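Local coordinates for tyrosine-protein kinase receptor torso (Bombyx mori, PDB 5AOQ) that acts as a receptor tyrosine kinase that responds to the neurohormone PTTH, stimulating MAPK signalling and helping to initiate metamorphosis, at residues Leu218-Ile226 against His237-Leu247. Sequence-based numbering, arbitrary orientation.
Sequences LVLNDECEI and HKYKTPSCFEL
An antiparallel beta hairpin of strands 223-230 and 233-240 in the second FN3 domain pairs Cys-224 with Tyr-239 and Ile-226 with His-237 as hydrogen-bonded pairs, and the short strand axes run at 152°. Tyr-239 N donates to Cys-224 O (2.9 Å). With CG between its backbone N and carbonyl carbon (chi1 69°), the Tyr-239 ring leans across the partner strand, where Cys-224 CB sits over one face, 3.6 Å from the ring centroid, a CH-pi contact. Ile-226 CG2 approaches Tyr-239 CE1 obliquely and meets the His-237 ring at its edge. A leucine in place of Tyr-239 would probably deprive Cys-224 CB of its aromatic face and leave Asn-193, hydrogen-bonded to the hydroxyl, without that mate. Just past strand 233-240, Thr-241 OG1 fastens the loop that leads into strand 223-230: it donates to Val-219 O in the carbonyl plane (2.6 Å) and accepts from Asp-222 N (2.6 Å), so two bonds grip this buried hydroxyl. Ser-243 OG likewise donates to Asn-221 OD1 in the carbonyl plane. Among the apolar side chains, Leu-220 CD2 packs 3.7 Å from Leu-247 CD1. Glu-223 OE1 and Lys-240 NZ form a long salt bridge (3.8 Å), and the same NZ donates weakly to Asn-221 O. A disulfide from Cys-224 SG to Cys-195 SG ties the hairpin to strand 189-195, the neighbouring strand of the same antiparallel sheet in this fibronectin type III domain.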
loop_
_atom_site.group_PDB
_atom_site.type_symbol
_atom_site.label_atom_id
_atom_site.label_comp_id
_atom_site.label_asym_id
_atom_site.label_seq_id
_atom_site.Cartn_x
_atom_site.Cartn_y
_atom_site.Cartn_z
ATOM N N LEU A 218 21.418 6.252 15.067
ATOM C CA LEU A 218 21.359 5.597 16.370
ATOM C C LEU A 218 21.636 6.604 17.478
ATOM O O LEU A 218 22.137 7.699 17.221
ATOM C CB LEU A 218 22.359 4.441 16.445
ATOM C CG LEU A 218 22.080 3.230 15.553
ATOM C CD1 LEU A 218 23.240 2.250 15.621
ATOM C CD2 LEU A 218 20.781 2.548 15.955
ATOM N N VAL A 219 21.302 6.226 18.709
ATOM C CA VAL A 219 21.539 7.077 19.871
ATOM C C VAL A 219 22.160 6.279 21.014
ATOM O O VAL A 219 22.203 5.049 20.977
ATOM C CB VAL A 219 20.234 7.742 20.351
ATOM C CG1 VAL A 219 19.661 8.626 19.256
ATOM C CG2 VAL A 219 19.219 6.693 20.779
ATOM N N LEU A 220 22.636 6.991 22.030
ATOM C CA LEU A 220 23.308 6.364 23.163
ATOM C C LEU A 220 22.340 5.631 24.086
ATOM O O LEU A 220 21.211 6.074 24.301
ATOM C CB LEU A 220 24.080 7.415 23.965
ATOM C CG LEU A 220 25.217 8.128 23.231
ATOM C CD1 LEU A 220 25.755 9.277 24.068
ATOM C CD2 LEU A 220 26.332 7.152 22.885
ATOM N N ASN A 221 22.801 4.507 24.625
ATOM C CA ASN A 221 22.055 3.747 25.623
ATOM C C ASN A 221 20.673 3.311 25.137
ATOM O O ASN A 221 19.702 3.337 25.894
ATOM C CB ASN A 221 21.920 4.575 26.900
ATOM C CG ASN A 221 23.263 4.989 27.464
ATOM O OD1 ASN A 221 24.155 4.160 27.637
ATOM N ND2 ASN A 221 23.422 6.280 27.734
ATOM N N ASP A 222 20.600 2.910 23.872
ATOM C CA ASP A 222 19.352 2.461 23.263
ATOM C C ASP A 222 19.332 0.944 23.123
ATOM O O ASP A 222 20.310 0.342 22.684
ATOM C CB ASP A 222 19.159 3.119 21.895
ATOM C CG ASP A 222 17.728 3.032 21.401
ATOM O OD1 ASP A 222 17.018 2.086 21.798
ATOM O OD2 ASP A 222 17.314 3.911 20.617
ATOM N N GLU A 223 18.212 0.337 23.501
ATOM C CA GLU A 223 18.047 -1.110 23.412
ATOM C C GLU A 223 17.514 -1.498 22.032
ATOM O O GLU A 223 16.320 -1.364 21.759
ATOM C CB GLU A 223 17.106 -1.607 24.511
ATOM C CG GLU A 223 17.081 -3.119 24.675
ATOM C CD GLU A 223 18.416 -3.679 25.132
ATOM O OE1 GLU A 223 19.186 -2.936 25.778
ATOM O OE2 GLU A 223 18.696 -4.862 24.843
ATOM N N CYS A 224 18.406 -1.980 21.172
ATOM C CA CYS A 224 18.064 -2.308 19.788
ATOM C C CYS A 224 17.913 -3.807 19.540
ATOM O O CYS A 224 18.265 -4.635 20.383
ATOM C CB CYS A 224 19.131 -1.765 18.836
ATOM S SG CYS A 224 19.365 0.022 18.863
ATOM N N GLU A 225 17.398 -4.136 18.359
ATOM C CA GLU A 225 17.287 -5.518 17.913
ATOM C C GLU A 225 17.402 -5.594 16.391
ATOM O O GLU A 225 16.873 -4.737 15.670
ATOM C CB GLU A 225 15.965 -6.132 18.378
ATOM C CG GLU A 225 15.833 -7.615 18.069
ATOM C CD GLU A 225 14.537 -8.207 18.588
ATOM O OE1 GLU A 225 13.664 -7.433 19.035
ATOM O OE2 GLU A 225 14.390 -9.447 18.548
ATOM N N ILE A 226 18.106 -6.619 15.918
ATOM C CA ILE A 226 18.316 -6.828 14.489
ATOM C C ILE A 226 18.038 -8.283 14.109
ATOM O O ILE A 226 18.491 -9.211 14.781
ATOM C CB ILE A 226 19.760 -6.428 14.069
ATOM C CG1 ILE A 226 19.905 -6.461 12.545
ATOM C CG2 ILE A 226 20.803 -7.328 14.735
ATOM C CD1 ILE A 226 21.246 -5.966 12.039
ATOM N N HIS A 237 18.623 -10.982 16.828
ATOM C CA HIS A 237 19.796 -10.591 17.598
ATOM C C HIS A 237 19.587 -9.260 18.309
ATOM O O HIS A 237 19.653 -8.198 17.691
ATOM C CB HIS A 237 21.014 -10.511 16.675
ATOM C CG HIS A 237 22.238 -9.955 17.330
ATOM N ND1 HIS A 237 23.046 -10.703 18.160
ATOM C CD2 HIS A 237 22.793 -8.722 17.276
ATOM C CE1 HIS A 237 24.046 -9.953 18.589
ATOM N NE2 HIS A 237 23.916 -8.747 18.066
ATOM N N LYS A 238 19.317 -9.327 19.610
ATOM C CA LYS A 238 19.177 -8.125 20.419
ATOM C C LYS A 238 20.548 -7.532 20.712
ATOM O O LYS A 238 21.538 -8.258 20.819
ATOM C CB LYS A 238 18.448 -8.426 21.730
ATOM C CG LYS A 238 16.982 -8.790 21.566
ATOM C CD LYS A 238 16.318 -9.005 22.917
ATOM C CE LYS A 238 14.842 -9.338 22.769
ATOM N NZ LYS A 238 14.184 -9.565 24.085
ATOM N N TYR A 239 20.603 -6.211 20.837
ATOM C CA TYR A 239 21.851 -5.530 21.161
ATOM C C TYR A 239 21.576 -4.110 21.641
ATOM O O TYR A 239 20.624 -3.475 21.198
ATOM C CB TYR A 239 22.779 -5.514 19.944
ATOM C CG TYR A 239 22.294 -4.630 18.817
ATOM C CD1 TYR A 239 21.415 -5.117 17.860
ATOM C CD2 TYR A 239 22.714 -3.313 18.708
ATOM C CE1 TYR A 239 20.967 -4.317 16.829
ATOM C CE2 TYR A 239 22.274 -2.505 17.679
ATOM C CZ TYR A 239 21.398 -3.013 16.744
ATOM O OH TYR A 239 20.956 -2.213 15.716
ATOM N N LYS A 240 22.425 -3.620 22.539
ATOM C CA LYS A 240 22.263 -2.289 23.114
ATOM C C LYS A 240 23.392 -1.375 22.650
ATOM O O LYS A 240 24.558 -1.769 22.649
ATOM C CB LYS A 240 22.230 -2.374 24.642
ATOM C CG LYS A 240 21.862 -1.074 25.340
ATOM C CD LYS A 240 21.860 -1.249 26.852
ATOM C CE LYS A 240 21.437 0.024 27.569
ATOM N NZ LYS A 240 20.041 0.418 27.238
ATOM N N THR A 241 23.045 -0.153 22.259
ATOM C CA THR A 241 24.045 0.819 21.831
ATOM C C THR A 241 24.858 1.299 23.030
ATOM O O THR A 241 24.308 1.508 24.111
ATOM C CB THR A 241 23.402 2.030 21.130
ATOM O OG1 THR A 241 22.458 2.654 22.008
ATOM C CG2 THR A 241 22.697 1.598 19.852
ATOM N N PRO A 242 26.177 1.474 22.843
ATOM C CA PRO A 242 27.064 1.770 23.975
ATOM C C PRO A 242 26.776 3.113 24.638
ATOM O O PRO A 242 26.091 3.961 24.065
ATOM C CB PRO A 242 28.455 1.774 23.334
ATOM C CG PRO A 242 28.214 2.130 21.914
ATOM C CD PRO A 242 26.900 1.501 21.560
ATOM N N SER A 243 27.304 3.291 25.845
ATOM C CA SER A 243 27.181 4.549 26.568
ATOM C C SER A 243 28.249 5.529 26.095
ATOM O O SER A 243 29.065 5.200 25.235
ATOM C CB SER A 243 27.304 4.316 28.073
ATOM O OG SER A 243 26.372 3.346 28.519
ATOM N N CYS A 244 28.241 6.731 26.662
ATOM C CA CYS A 244 29.176 7.770 26.251
ATOM C C CYS A 244 30.587 7.470 26.749
ATOM O O CYS A 244 31.567 7.737 26.052
ATOM C CB CYS A 244 28.714 9.133 26.769
ATOM S SG CYS A 244 29.686 10.545 26.182
ATOM N N PHE A 245 30.693 6.911 27.951
ATOM C CA PHE A 245 31.997 6.600 28.529
ATOM C C PHE A 245 32.662 5.442 27.786
ATOM O O PHE A 245 33.865 5.217 27.925
ATOM C CB PHE A 245 31.870 6.285 30.025
ATOM C CG PHE A 245 31.177 4.986 30.328
ATOM C CD1 PHE A 245 29.803 4.942 30.505
ATOM C CD2 PHE A 245 31.901 3.812 30.467
ATOM C CE1 PHE A 245 29.163 3.750 30.796
ATOM C CE2 PHE A 245 31.268 2.617 30.756
ATOM C CZ PHE A 245 29.898 2.587 30.922
ATOM N N GLU A 246 31.876 4.713 26.997
ATOM C CA GLU A 246 32.396 3.601 26.205
ATOM C C GLU A 246 32.934 4.086 24.857
ATOM O O GLU A 246 33.733 3.403 24.218
ATOM C CB GLU A 246 31.308 2.548 25.988
ATOM C CG GLU A 246 30.898 1.823 27.260
ATOM C CD GLU A 246 29.856 0.749 27.015
ATOM O OE1 GLU A 246 29.989 0.004 26.022
ATOM O OE2 GLU A 246 28.902 0.652 27.816
ATOM N N LEU A 247 32.486 5.267 24.438
ATOM C CA LEU A 247 32.933 5.880 23.188
ATOM C C LEU A 247 33.900 7.028 23.488
ATOM O O LEU A 247 33.462 8.100 23.904
ATOM C CB LEU A 247 31.738 6.390 22.379
ATOM C CG LEU A 247 30.682 5.340 22.024
ATOM C CD1 LEU A 247 29.496 5.994 21.341
ATOM C CD2 LEU A 247 31.269 4.244 21.143
#